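Local coordinates for protein chintase (Rhizomucor miehei, PDB 5YUQ) that probably hydrolyses the beta-1,4 linkages of chitin, as a fungal family 18 glycoside hydrolase whose active site forms a tunnel, at residues A[24-29]-A[175-180]; A[52-55]-A[59-62]; A[102-107]-A[129-134]; A[230-235]-A[333-338]; A[304-309]-A[328-333]. All blocks are in the same frame, centred on the assembly; numbering follows the deposited sequence. Where two conformers were deposited one is given.

Contact 1 of 5, residues A[24-29]-A[175-180]; sequences HIVYAF and AFYIMA
The backbones of strands 24-29 and 175-178 come nearest at V26 and Y177, whose CA atoms lie 11.1 Å apart, too far for main-chain pairing, so side chains alone bridge the gap. The phenol of Y177 carries the contact. Its CG lies anti to the carbonyl carbon (chi1 -67°), and the ring projects toward strand 24-29 with the hydroxyl leading. Y177 OH lies in the plane of the H24 imidazole, at its edge, 3.1 Å from H24 ND1. S5 OG sits beside both groups, hydrogen-bonded to H24 ND1 and weakly to Y177 OH, while H24 NE2 is bonded to S61 OG; with both nitrogens engaged, rotation of the imidazole is restrained. V26, two residues along the strand, packs beside this polar group: its CG2 meets the edge of the phenol at Y177 CE2, 4.2 Å away, and also sits over one face of the H24 ring, offset toward its rim. N103 of strand 101-105 and Y7 of strand 4-9 touch V26 and Y177. Side chains from non-adjacent parallel strands that converge on a buried centre are typical of the interior of a TIM barrel, here that of a family 18 hydrolase.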
# COMPACT_ATOMS: atom_id res chain seq x y z
N HIS A 24 1.42 -14.78 5.16
CA HIS A 24 0.32 -14.55 4.24
C HIS A 24 0.87 -13.90 2.99
O HIS A 24 1.60 -12.91 3.07
CB HIS A 24 -0.68 -13.61 4.95
CG HIS A 24 -1.91 -13.30 4.17
ND1 HIS A 24 -2.61 -12.12 4.34
CD2 HIS A 24 -2.61 -14.01 3.25
CE1 HIS A 24 -3.67 -12.11 3.55
NE2 HIS A 24 -3.70 -13.25 2.89
N ILE A 25 0.56 -14.46 1.82
CA ILE A 25 0.94 -13.83 0.56
C ILE A 25 -0.29 -13.15 -0.00
O ILE A 25 -1.38 -13.74 0.01
CB ILE A 25 1.45 -14.86 -0.47
CG1 ILE A 25 2.79 -15.45 -0.02
CG2 ILE A 25 1.62 -14.21 -1.84
CD1 ILE A 25 3.94 -14.48 -0.03
N VAL A 26 -0.15 -11.91 -0.46
CA VAL A 26 -1.25 -11.19 -1.09
C VAL A 26 -0.85 -10.93 -2.53
O VAL A 26 0.11 -10.21 -2.79
CB VAL A 26 -1.56 -9.88 -0.36
CG1 VAL A 26 -2.90 -9.33 -0.83
CG2 VAL A 26 -1.61 -10.12 1.14
N TYR A 27 -1.58 -11.54 -3.45
CA TYR A 27 -1.18 -11.55 -4.86
C TYR A 27 -1.88 -10.41 -5.61
O TYR A 27 -3.10 -10.39 -5.72
CB TYR A 27 -1.53 -12.90 -5.48
CG TYR A 27 -0.93 -13.13 -6.84
CD1 TYR A 27 -1.46 -12.51 -7.97
CD2 TYR A 27 0.15 -13.97 -7.01
CE1 TYR A 27 -0.91 -12.71 -9.22
CE2 TYR A 27 0.71 -14.18 -8.25
CZ TYR A 27 0.17 -13.56 -9.35
OH TYR A 27 0.74 -13.77 -10.59
N ALA A 28 -1.08 -9.48 -6.13
CA ALA A 28 -1.61 -8.27 -6.76
C ALA A 28 -1.31 -8.26 -8.26
O ALA A 28 -0.19 -8.59 -8.64
CB ALA A 28 -0.95 -7.06 -6.11
N PHE A 29 -2.26 -7.88 -9.13
CA PHE A 29 -3.64 -7.55 -8.82
C PHE A 29 -4.56 -8.24 -9.82
O PHE A 29 -4.19 -8.42 -10.99
CB PHE A 29 -3.90 -6.05 -9.01
CG PHE A 29 -3.31 -5.17 -7.93
CD1 PHE A 29 -3.86 -5.17 -6.65
CD2 PHE A 29 -2.25 -4.32 -8.20
CE1 PHE A 29 -3.33 -4.36 -5.66
CE2 PHE A 29 -1.71 -3.51 -7.22
CZ PHE A 29 -2.25 -3.54 -5.94
N ALA A 175 -9.52 -7.74 8.38
CA ALA A 175 -8.40 -6.82 8.62
C ALA A 175 -8.36 -5.71 7.61
O ALA A 175 -8.78 -5.88 6.46
CB ALA A 175 -7.07 -7.58 8.63
N PHE A 176 -7.81 -4.59 8.05
CA PHE A 176 -7.73 -3.38 7.25
C PHE A 176 -6.26 -3.05 7.13
O PHE A 176 -5.60 -2.72 8.13
CB PHE A 176 -8.48 -2.25 7.95
CG PHE A 176 -9.96 -2.50 8.12
CD1 PHE A 176 -10.42 -3.40 9.07
CD2 PHE A 176 -10.89 -1.84 7.33
CE1 PHE A 176 -11.78 -3.65 9.22
CE2 PHE A 176 -12.25 -2.07 7.48
CZ PHE A 176 -12.71 -2.98 8.43
N TYR A 177 -5.72 -3.15 5.92
CA TYR A 177 -4.29 -2.96 5.69
C TYR A 177 -4.02 -1.50 5.34
O TYR A 177 -4.30 -1.08 4.23
CB TYR A 177 -3.82 -3.84 4.53
CG TYR A 177 -3.86 -5.34 4.74
CD1 TYR A 177 -4.37 -5.90 5.91
CD2 TYR A 177 -3.38 -6.20 3.77
CE1 TYR A 177 -4.41 -7.28 6.09
CE2 TYR A 177 -3.40 -7.58 3.93
CZ TYR A 177 -3.91 -8.11 5.10
OH TYR A 177 -3.93 -9.47 5.26
N ILE A 178 -3.47 -0.74 6.28
CA ILE A 178 -3.25 0.69 6.07
C ILE A 178 -2.05 0.96 5.18
O ILE A 178 -0.92 0.57 5.49
CB ILE A 178 -3.04 1.43 7.40
CG1 ILE A 178 -4.28 1.28 8.29
CG2 ILE A 178 -2.78 2.91 7.15
CD1 ILE A 178 -4.10 1.84 9.69
N MET A 179 -2.29 1.65 4.07
CA MET A 179 -1.22 1.96 3.13
C MET A 179 -0.50 3.23 3.57
O MET A 179 -0.65 4.29 2.98
CB MET A 179 -1.77 2.07 1.71
CG MET A 179 -2.29 0.73 1.21
SD MET A 179 -3.05 0.81 -0.42
CE MET A 179 -1.97 1.99 -1.24
N ALA A 180 0.28 3.10 4.65
CA ALA A 180 1.02 4.22 5.20
C ALA A 180 2.32 4.43 4.43
O ALA A 180 3.40 4.37 5.00
CB ALA A 180 1.32 3.98 6.66

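Contact 2 of 5, residues A[52-55]-A[59-62]; sequences EAHS and SISL
I60 CG2 is the atom on which the side chains of A53 and H54 converge. H54 NE2 lies 3.8 Å from I60 CG2, the imidazole arriving at about a right angle to the isoleucine side chain and meeting the methyl obliquely. From the preceding position of the helix, A53 CB approaches the same methyl, with A53 CB to I60 CG2 at 4.2 Å. The isoleucine offers this branch because its CG1 is anti to the backbone N (chi1 175°), which leaves CG2 in the crowded position between N and carbonyl carbon. The backbones are close as well: A53 CA and S59 CA are 6.5 Å apart, near the short turn by which helix 43-55 of the outer layer leads into strand 59-65, the next parallel strand of the TIM barrel.

Farther out, D100 positions the pair. Its OD2 is hydrogen-bonded both to H54 NE2 and to I60 N, so one carboxylate oxygen ties the imidazole of the helix to the main chain of the strand. V49 and V50 of the same helix and I25 of strand 24-32 also touch I60, and W19 touches A53. The helix and strand segments thus meet through apolar contacts without a direct hydrogen bond, and their polar link passes through D100, whose negative charge would probably polarise the imidazole and might favour its protonated form.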
# COMPACT_ATOMS: atom_id res chain seq x y z
N GLU A 52 2.50 -23.43 -4.31
CA GLU A 52 3.68 -23.29 -3.47
C GLU A 52 3.32 -22.88 -2.06
O GLU A 52 3.83 -23.42 -1.10
CB GLU A 52 4.66 -22.27 -4.07
CG GLU A 52 5.26 -22.68 -5.39
CD GLU A 52 6.28 -21.69 -5.90
OE1 GLU A 52 6.84 -21.93 -7.00
OE2 GLU A 52 6.53 -20.68 -5.21
N ALA A 53 2.43 -21.89 -1.94
CA ALA A 53 2.01 -21.44 -0.62
C ALA A 53 1.38 -22.57 0.17
O ALA A 53 1.69 -22.77 1.34
CB ALA A 53 1.03 -20.28 -0.75
N HIS A 54 0.50 -23.31 -0.49
CA HIS A 54 -0.23 -24.36 0.19
C HIS A 54 0.67 -25.55 0.55
O HIS A 54 0.50 -26.15 1.60
CB HIS A 54 -1.46 -24.77 -0.62
CG HIS A 54 -2.54 -23.73 -0.59
ND1 HIS A 54 -3.66 -23.79 -1.39
CD2 HIS A 54 -2.66 -22.61 0.16
CE1 HIS A 54 -4.43 -22.74 -1.14
NE2 HIS A 54 -3.85 -22.01 -0.20
N SER A 55 1.64 -25.85 -0.31
CA SER A 55 2.61 -26.89 0.00
C SER A 55 3.42 -26.54 1.25
O SER A 55 3.92 -27.42 1.95
CB SER A 55 3.56 -27.11 -1.18
OG SER A 55 2.90 -27.74 -2.27
N SER A 59 -1.05 -19.15 3.86
CA SER A 59 -2.28 -18.58 3.34
C SER A 59 -2.00 -17.62 2.19
O SER A 59 -1.01 -16.89 2.21
CB SER A 59 -3.02 -17.82 4.44
OG SER A 59 -3.53 -18.69 5.42
N ILE A 60 -2.87 -17.63 1.18
CA ILE A 60 -2.72 -16.70 0.06
C ILE A 60 -4.05 -16.06 -0.30
O ILE A 60 -5.07 -16.74 -0.42
CB ILE A 60 -2.06 -17.38 -1.17
CG1 ILE A 60 -2.02 -16.42 -2.37
CG2 ILE A 60 -2.78 -18.67 -1.55
CD1 ILE A 60 -0.99 -16.83 -3.44
N SER A 61 -4.04 -14.74 -0.44
CA SER A 61 -5.20 -13.99 -0.88
C SER A 61 -4.91 -13.36 -2.22
O SER A 61 -3.77 -13.04 -2.53
CB SER A 61 -5.53 -12.87 0.10
OG SER A 61 -5.93 -13.39 1.36
N LEU A 62 -5.96 -13.16 -3.01
CA LEU A 62 -5.85 -12.37 -4.23
C LEU A 62 -6.27 -10.94 -3.91
O LEU A 62 -7.31 -10.72 -3.28
CB LEU A 62 -6.76 -12.94 -5.31
CG LEU A 62 -6.82 -12.19 -6.64
CD1 LEU A 62 -5.46 -12.20 -7.32
CD2 LEU A 62 -7.88 -12.83 -7.53

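Contact 3 of 5, residues A[102-107]-A[129-134]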
# COMPACT_ATOMS: atom_id res chain seq x y z
N LEU A 102 -9.66 -12.85 -0.09
CA LEU A 102 -9.68 -11.76 -1.04
C LEU A 102 -9.32 -10.49 -0.31
O LEU A 102 -9.84 -10.21 0.76
CB LEU A 102 -11.07 -11.61 -1.66
CG LEU A 102 -11.53 -12.70 -2.62
CD1 LEU A 102 -13.03 -12.54 -2.91
CD2 LEU A 102 -10.72 -12.66 -3.91
N ASN A 103 -8.40 -9.74 -0.91
CA ASN A 103 -7.98 -8.45 -0.39
C ASN A 103 -8.49 -7.39 -1.36
O ASN A 103 -8.03 -7.31 -2.49
CB ASN A 103 -6.44 -8.42 -0.33
CG ASN A 103 -5.88 -7.05 0.02
OD1 ASN A 103 -5.33 -6.35 -0.83
ND2 ASN A 103 -6.00 -6.67 1.29
N LEU A 104 -9.45 -6.57 -0.93
CA LEU A 104 -10.03 -5.59 -1.84
C LEU A 104 -9.26 -4.28 -1.72
O LEU A 104 -9.08 -3.75 -0.63
CB LEU A 104 -11.53 -5.40 -1.58
CG LEU A 104 -12.34 -6.70 -1.68
CD1 LEU A 104 -13.84 -6.41 -1.65
CD2 LEU A 104 -11.95 -7.52 -2.90
N ASP A 105 -8.77 -3.78 -2.85
CA ASP A 105 -7.89 -2.62 -2.90
C ASP A 105 -8.46 -1.55 -3.83
O ASP A 105 -7.85 -1.13 -4.80
CB ASP A 105 -6.48 -3.05 -3.35
CG ASP A 105 -5.43 -1.98 -3.17
OD1 ASP A 105 -5.69 -0.93 -2.54
OD2 ASP A 105 -4.30 -2.19 -3.66
N TRP A 106 -9.67 -1.12 -3.51
CA TRP A 106 -10.30 -0.02 -4.22
C TRP A 106 -9.63 1.28 -3.81
O TRP A 106 -9.64 1.66 -2.64
CB TRP A 106 -11.78 -0.01 -3.82
CG TRP A 106 -12.65 1.01 -4.49
CD1 TRP A 106 -12.27 2.00 -5.35
CD2 TRP A 106 -14.07 1.13 -4.35
NE1 TRP A 106 -13.38 2.73 -5.74
CE2 TRP A 106 -14.49 2.21 -5.14
CE3 TRP A 106 -15.03 0.41 -3.62
CZ2 TRP A 106 -15.82 2.59 -5.24
CZ3 TRP A 106 -16.35 0.79 -3.71
CH2 TRP A 106 -16.74 1.87 -4.52
N GLU A 107 -9.04 1.96 -4.79
CA GLU A 107 -8.34 3.21 -4.55
C GLU A 107 -9.00 4.31 -5.37
O GLU A 107 -8.55 4.58 -6.48
CB GLU A 107 -6.85 3.07 -4.91
CG GLU A 107 -6.14 1.96 -4.12
CD GLU A 107 -4.64 1.89 -4.38
OE1 GLU A 107 -4.12 2.68 -5.20
OE2 GLU A 107 -3.97 1.04 -3.76
N LEU A 129 -19.06 -1.95 1.69
CA LEU A 129 -19.44 -2.82 2.79
C LEU A 129 -20.45 -3.87 2.34
O LEU A 129 -20.35 -5.04 2.71
CB LEU A 129 -19.99 -2.02 3.97
CG LEU A 129 -20.41 -2.85 5.19
CD1 LEU A 129 -19.27 -3.77 5.61
CD2 LEU A 129 -20.81 -1.94 6.32
N LYS A 130 -21.41 -3.45 1.51
CA LYS A 130 -22.38 -4.40 0.96
C LYS A 130 -21.65 -5.52 0.22
O LYS A 130 -22.02 -6.68 0.33
CB LYS A 130 -23.35 -3.70 0.02
CG LYS A 130 -24.68 -4.41 -0.06
CD LYS A 130 -25.70 -3.63 -0.86
CE LYS A 130 -27.07 -4.31 -0.80
NZ LYS A 130 -28.01 -3.88 -1.88
N LEU A 131 -20.62 -5.16 -0.52
CA LEU A 131 -19.81 -6.15 -1.22
C LEU A 131 -19.16 -7.13 -0.25
O LEU A 131 -19.20 -8.34 -0.48
CB LEU A 131 -18.75 -5.45 -2.07
CG LEU A 131 -17.72 -6.36 -2.75
CD1 LEU A 131 -18.41 -7.36 -3.65
CD2 LEU A 131 -16.75 -5.50 -3.53
N PHE A 132 -18.55 -6.63 0.82
CA PHE A 132 -17.93 -7.54 1.78
C PHE A 132 -18.95 -8.44 2.45
O PHE A 132 -18.68 -9.61 2.70
CB PHE A 132 -17.15 -6.76 2.83
CG PHE A 132 -15.74 -6.45 2.43
CD1 PHE A 132 -14.80 -7.46 2.36
CD2 PHE A 132 -15.36 -5.16 2.13
CE1 PHE A 132 -13.48 -7.19 1.99
CE2 PHE A 132 -14.04 -4.87 1.77
CZ PHE A 132 -13.10 -5.89 1.70
N LYS A 133 -20.13 -7.90 2.73
CA LYS A 133 -21.18 -8.71 3.32
C LYS A 133 -21.62 -9.82 2.39
O LYS A 133 -21.85 -10.95 2.82
CB LYS A 133 -22.39 -7.86 3.69
CG LYS A 133 -22.13 -6.91 4.83
CD LYS A 133 -23.42 -6.19 5.18
CE LYS A 133 -23.24 -5.22 6.32
NZ LYS A 133 -24.47 -4.39 6.47
N ALA A 134 -21.75 -9.50 1.11
CA ALA A 134 -22.12 -10.50 0.12
C ALA A 134 -21.05 -11.58 0.01
O ALA A 134 -21.35 -12.77 -0.08
CB ALA A 134 -22.36 -9.85 -1.23
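One face of the F132 ring carries L104 CD1, 3.5 Å above the ring plane and displaced toward the rim. The line from L104 CD1 to the centre of the F132 ring is 3.8 Å long and 23° from the ring normal, which meets the geometry of a CH-pi contact. F132 CZ is the ring atom nearest the leucine: L104 CG is 3.6 Å from F132 CZ and L104 CB 3.7 Å from it; with CG anti to its carbonyl carbon (chi1 -57°), the leucine brings CD1 over the face. Y128, one turn earlier in the helix, meets the F132 ring with the planes at about 40°, and L145 and T147 also touch F132.

The same methyl has a second neighbour, L104 CD1 to L131 CD2 at 3.6 Å, with the two leucines crossing at a slant. L104 CD1 therefore touches two consecutive helix residues, L131 and F132. The setting is the beta-alpha-beta unit of strand 101-105, helix 124-139 and strand 144-149, a repeating element of the TIM barrel, with L104 facing the outer helical layer. Alternation along the strand turns N103 away from the helix, where its amide is bonded to Y7, S63 and T146. N103, D105 and E107 fall on the family 18 signature DxxDxDxE, with asparagine at its second conserved place. V87 of the adjacent helix 80-97 also touches L131.

Contact 4 of 5, residues A[230-235]-A[333-338]; sequences LGVPFY and QDKVDY
L230 extends its CG opposite the backbone N (chi1 -180°), sending the isobutyl group out to the helix, while K335 runs nearly straight through its methylenes and turns only at the last carbon bond (chi4 75°). This extension lets the lysine use its hydrocarbon chain against the strand. V232 CG1 meets K335 CD at 3.8 Å, the two side chains passing in opposite directions. Nearer the helix backbone L230 CD2 lies 4.0 Å from K335 CB, crossing the lysine at about a right angle, and the same methyl touches Y338 CD2 more loosely at 4.4 Å.

The polar ends of the helix residues are bound elsewhere: K335 NZ makes a salt bridge to D327 and a hydrogen bond to the carbonyl of A195, and Y338 OH bonds to N212. On the helix itself Q333 NE2 donates to D337 OD1 at 2.8 Å, in the plane of its own amide but from above the carboxylate plane, and is also hydrogen-bonded to D367.

The axes of strand 230-233 and helix 333-338 approach to 9.9 Å and run antiparallel, 179° between their directions, as expected where a helix covers the outside of a TIM barrel strand. Strand 228-240 lies between strands 175-178 and 346-350, both parallel to it; L349 of the latter and L332 of helix 329-341 extend the packing round V232, and helix 211-220 flanks Y338.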
# COMPACT_ATOMS: atom_id res chain seq x y z
N LEU A 230 -0.45 -2.43 9.80
CA LEU A 230 0.34 -1.30 9.32
C LEU A 230 1.15 -1.70 8.09
O LEU A 230 2.02 -2.56 8.16
CB LEU A 230 1.28 -0.79 10.40
CG LEU A 230 2.16 0.40 10.02
CD1 LEU A 230 1.32 1.62 9.69
CD2 LEU A 230 3.16 0.73 11.14
N GLY A 231 0.85 -1.08 6.95
CA GLY A 231 1.60 -1.35 5.74
C GLY A 231 2.89 -0.56 5.71
O GLY A 231 2.91 0.60 6.12
N VAL A 232 3.94 -1.17 5.18
CA VAL A 232 5.25 -0.56 5.11
C VAL A 232 5.82 -0.80 3.72
O VAL A 232 5.48 -1.77 3.06
CB VAL A 232 6.22 -1.12 6.19
CG1 VAL A 232 5.56 -1.09 7.56
CG2 VAL A 232 6.65 -2.55 5.85
N PRO A 233 6.69 0.11 3.26
CA PRO A 233 7.26 0.02 1.91
C PRO A 233 8.63 -0.63 1.90
O PRO A 233 9.41 -0.45 2.84
CB PRO A 233 7.38 1.49 1.51
CG PRO A 233 7.72 2.17 2.81
CD PRO A 233 6.95 1.42 3.89
N PHE A 234 8.93 -1.38 0.84
CA PHE A 234 10.29 -1.88 0.61
C PHE A 234 10.97 -1.04 -0.47
O PHE A 234 11.85 -1.51 -1.19
CB PHE A 234 10.28 -3.36 0.21
CG PHE A 234 10.20 -4.33 1.37
CD1 PHE A 234 9.80 -3.91 2.63
CD2 PHE A 234 10.53 -5.66 1.19
CE1 PHE A 234 9.74 -4.83 3.70
CE2 PHE A 234 10.47 -6.57 2.23
CZ PHE A 234 10.06 -6.16 3.49
N TYR A 235 10.55 0.22 -0.56
CA TYR A 235 11.08 1.17 -1.52
C TYR A 235 11.06 2.55 -0.89
O TYR A 235 10.41 2.76 0.14
CB TYR A 235 10.21 1.20 -2.78
CG TYR A 235 8.79 1.70 -2.52
CD1 TYR A 235 7.81 0.85 -2.03
CD2 TYR A 235 8.45 3.02 -2.75
CE1 TYR A 235 6.54 1.29 -1.78
CE2 TYR A 235 7.17 3.49 -2.49
CZ TYR A 235 6.22 2.61 -2.01
OH TYR A 235 4.93 3.03 -1.75
N GLN A 333 12.02 -1.58 11.79
CA GLN A 333 11.96 -2.05 13.16
C GLN A 333 11.13 -1.08 14.00
O GLN A 333 10.31 -1.50 14.81
CB GLN A 333 13.37 -2.18 13.76
CG GLN A 333 13.36 -2.68 15.21
CD GLN A 333 12.88 -4.11 15.33
OE1 GLN A 333 13.41 -5.01 14.68
NE2 GLN A 333 11.87 -4.34 16.17
N ASP A 334 11.31 0.22 13.77
CA ASP A 334 10.58 1.21 14.56
C ASP A 334 9.09 1.16 14.30
O ASP A 334 8.28 1.34 15.21
CB ASP A 334 11.14 2.61 14.30
CG ASP A 334 12.53 2.79 14.85
OD1 ASP A 334 12.95 1.98 15.71
OD2 ASP A 334 13.21 3.75 14.42
N LYS A 335 8.72 0.89 13.05
CA LYS A 335 7.33 0.68 12.68
C LYS A 335 6.76 -0.57 13.35
O LYS A 335 5.63 -0.56 13.82
CB LYS A 335 7.19 0.60 11.16
CG LYS A 335 7.32 1.96 10.47
CD LYS A 335 7.53 1.81 8.97
CE LYS A 335 7.40 3.15 8.25
NZ LYS A 335 8.60 4.04 8.43
N VAL A 336 7.56 -1.63 13.40
CA VAL A 336 7.13 -2.87 14.06
C VAL A 336 6.94 -2.64 15.55
O VAL A 336 5.94 -3.08 16.12
CB VAL A 336 8.12 -4.01 13.81
CG1 VAL A 336 7.83 -5.19 14.74
CG2 VAL A 336 8.07 -4.45 12.36
N ASP A 337 7.88 -1.93 16.17
CA ASP A 337 7.78 -1.62 17.60
C ASP A 337 6.49 -0.85 17.87
O ASP A 337 5.78 -1.13 18.84
CB ASP A 337 8.99 -0.79 18.07
CG ASP A 337 10.32 -1.54 17.97
OD1 ASP A 337 10.33 -2.79 17.97
OD2 ASP A 337 11.36 -0.86 17.89
N TYR A 338 6.20 0.11 17.01
CA TYR A 338 4.97 0.87 17.11
C TYR A 338 3.73 -0.02 16.98
O TYR A 338 2.78 0.09 17.76
CB TYR A 338 4.93 1.97 16.04
CG TYR A 338 3.62 2.71 16.04
CD1 TYR A 338 3.41 3.79 16.89
CD2 TYR A 338 2.57 2.32 15.21
CE1 TYR A 338 2.19 4.47 16.91
CE2 TYR A 338 1.36 2.99 15.22
CZ TYR A 338 1.18 4.06 16.07
OH TYR A 338 -0.03 4.71 16.08

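Contact 5 of 5, residues A[304-309]-A[328-333]; sequences TYWDDI and DAASLQ
W306 presents the six-membered end of its indole to the first turn of helix 329-333. Its CG is anti to the backbone N (chi1 176°), which carries the ring across from strand 304-307. D328 meets it edge on: the carboxylate and indole planes are only 17° apart, and D328 OD1 lies in the ring plane 3.9 Å from W306 CZ3, probably mildly favourable between the carboxylate and the C-H rim. S331 CB comes obliquely to the same corner, 3.8 Å from W306 CH2, and A330 CB is likewise oblique, 4.1 Å from W306 CZ3.

What the indole abuts is a capping box. S331 N donates to D328 OD1 over 3.0 Å and almost straight (169°), while D328 N returns a bond to S331 OG at 2.9 Å; S331 OG is also bonded to D327. The reciprocal pair holds the carboxylate against the helix start. Strand 304-307 belongs to the antiparallel strands inserted between barrel strands 228-240 and 346-350, consistent with the insertion domain of many family 18 chitinases, so the indole joins that insertion to a barrel helix. P313, on the neighbouring strand 312-317, touches W306, D328 and S331.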
# COMPACT_ATOMS: atom_id res chain seq x y z
N THR A 304 23.70 10.46 3.59
CA THR A 304 22.53 9.94 4.31
C THR A 304 22.29 10.65 5.65
O THR A 304 23.24 11.08 6.32
CB THR A 304 22.63 8.42 4.50
OG1 THR A 304 22.80 7.80 3.22
CG2 THR A 304 21.37 7.86 5.14
N TYR A 305 21.02 10.78 6.03
CA TYR A 305 20.59 11.42 7.26
C TYR A 305 19.49 10.58 7.90
O TYR A 305 19.00 9.62 7.31
CB TYR A 305 20.02 12.80 6.96
CG TYR A 305 20.98 13.76 6.30
CD1 TYR A 305 21.83 14.56 7.06
CD2 TYR A 305 21.03 13.88 4.92
CE1 TYR A 305 22.71 15.44 6.45
CE2 TYR A 305 21.93 14.76 4.31
CZ TYR A 305 22.75 15.54 5.09
OH TYR A 305 23.63 16.42 4.49
N TRP A 306 19.09 10.97 9.10
CA TRP A 306 17.95 10.34 9.75
C TRP A 306 17.02 11.45 10.16
O TRP A 306 17.47 12.47 10.69
CB TRP A 306 18.39 9.57 10.99
CG TRP A 306 17.25 8.96 11.78
CD1 TRP A 306 16.63 9.50 12.86
CD2 TRP A 306 16.64 7.69 11.55
NE1 TRP A 306 15.64 8.64 13.32
CE2 TRP A 306 15.64 7.52 12.53
CE3 TRP A 306 16.84 6.67 10.61
CZ2 TRP A 306 14.84 6.38 12.59
CZ3 TRP A 306 16.05 5.54 10.67
CH2 TRP A 306 15.07 5.40 11.66
N ASP A 307 15.73 11.28 9.90
CA ASP A 307 14.76 12.26 10.34
C ASP A 307 14.13 11.78 11.64
O ASP A 307 13.37 10.80 11.66
CB ASP A 307 13.68 12.48 9.29
CG ASP A 307 12.63 13.45 9.76
OD1 ASP A 307 13.00 14.55 10.19
OD2 ASP A 307 11.43 13.11 9.71
N ASP A 308 14.45 12.46 12.74
CA ASP A 308 13.96 12.04 14.05
C ASP A 308 12.44 12.19 14.20
O ASP A 308 11.83 11.45 14.95
CB ASP A 308 14.69 12.79 15.17
CG ASP A 308 14.39 12.22 16.55
OD1 ASP A 308 14.40 10.98 16.71
OD2 ASP A 308 14.13 13.02 17.47
N ILE A 309 11.83 13.14 13.49
CA ILE A 309 10.38 13.29 13.59
C ILE A 309 9.63 12.09 13.03
O ILE A 309 8.79 11.49 13.71
CB ILE A 309 9.89 14.58 12.89
CG1 ILE A 309 10.25 15.80 13.74
CG2 ILE A 309 8.39 14.53 12.67
CD1 ILE A 309 10.00 17.13 13.05
N ASP A 328 14.68 1.67 6.03
CA ASP A 328 15.76 0.71 6.19
C ASP A 328 15.44 -0.23 7.34
O ASP A 328 14.31 -0.26 7.83
CB ASP A 328 17.11 1.41 6.38
CG ASP A 328 17.11 2.42 7.51
OD1 ASP A 328 16.17 2.42 8.33
OD2 ASP A 328 18.08 3.21 7.61
N ALA A 329 16.42 -1.02 7.78
CA ALA A 329 16.13 -1.97 8.84
C ALA A 329 15.70 -1.26 10.10
O ALA A 329 14.77 -1.70 10.78
CB ALA A 329 17.33 -2.86 9.10
N ALA A 330 16.36 -0.14 10.41
CA ALA A 330 16.05 0.60 11.63
C ALA A 330 14.63 1.17 11.61
O ALA A 330 13.87 1.01 12.57
CB ALA A 330 17.05 1.72 11.84
N SER A 331 14.28 1.84 10.52
CA SER A 331 12.97 2.47 10.44
C SER A 331 11.85 1.43 10.38
O SER A 331 10.79 1.65 10.96
CB SER A 331 12.88 3.44 9.26
OG SER A 331 12.93 2.74 8.03
N LEU A 332 12.08 0.30 9.72
CA LEU A 332 11.07 -0.76 9.71
C LEU A 332 10.90 -1.38 11.09
O LEU A 332 9.78 -1.65 11.54
CB LEU A 332 11.38 -1.84 8.67
CG LEU A 332 11.22 -1.41 7.20
CD1 LEU A 332 11.39 -2.61 6.29
CD2 LEU A 332 9.86 -0.74 6.97
N GLN A 333 12.02 -1.58 11.79
CA GLN A 333 11.96 -2.05 13.16
C GLN A 333 11.13 -1.08 14.00
O GLN A 333 10.31 -1.50 14.81
CB GLN A 333 13.37 -2.18 13.76
CG GLN A 333 13.36 -2.68 15.21
CD GLN A 333 12.88 -4.11 15.33
OE1 GLN A 333 13.41 -5.01 14.68
NE2 GLN A 333 11.87 -4.34 16.17

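In the fold
Starting from the N terminus, contact 1 opens on strand 24-32 and closes at strand 175-178, spanning the second to the sixth of the eight barrel strands. Within that span lie contact 2, a tight helix-to-strand turn, then contact 3, a helix returning onto its strand. Neighbouring strands join contacts 1 and 2, and 2 and 3; contacts 1 and 3 meet through side chains in the barrel interior. Contact 4 begins after contact 1 has closed, joining strand 228-240 to helix 329-341 across the insertion. It encloses contact 5, which ties the insertion to the start of that helix, and the two share Q333. No loops cross. I178 and G231 link contact 1 to contact 4.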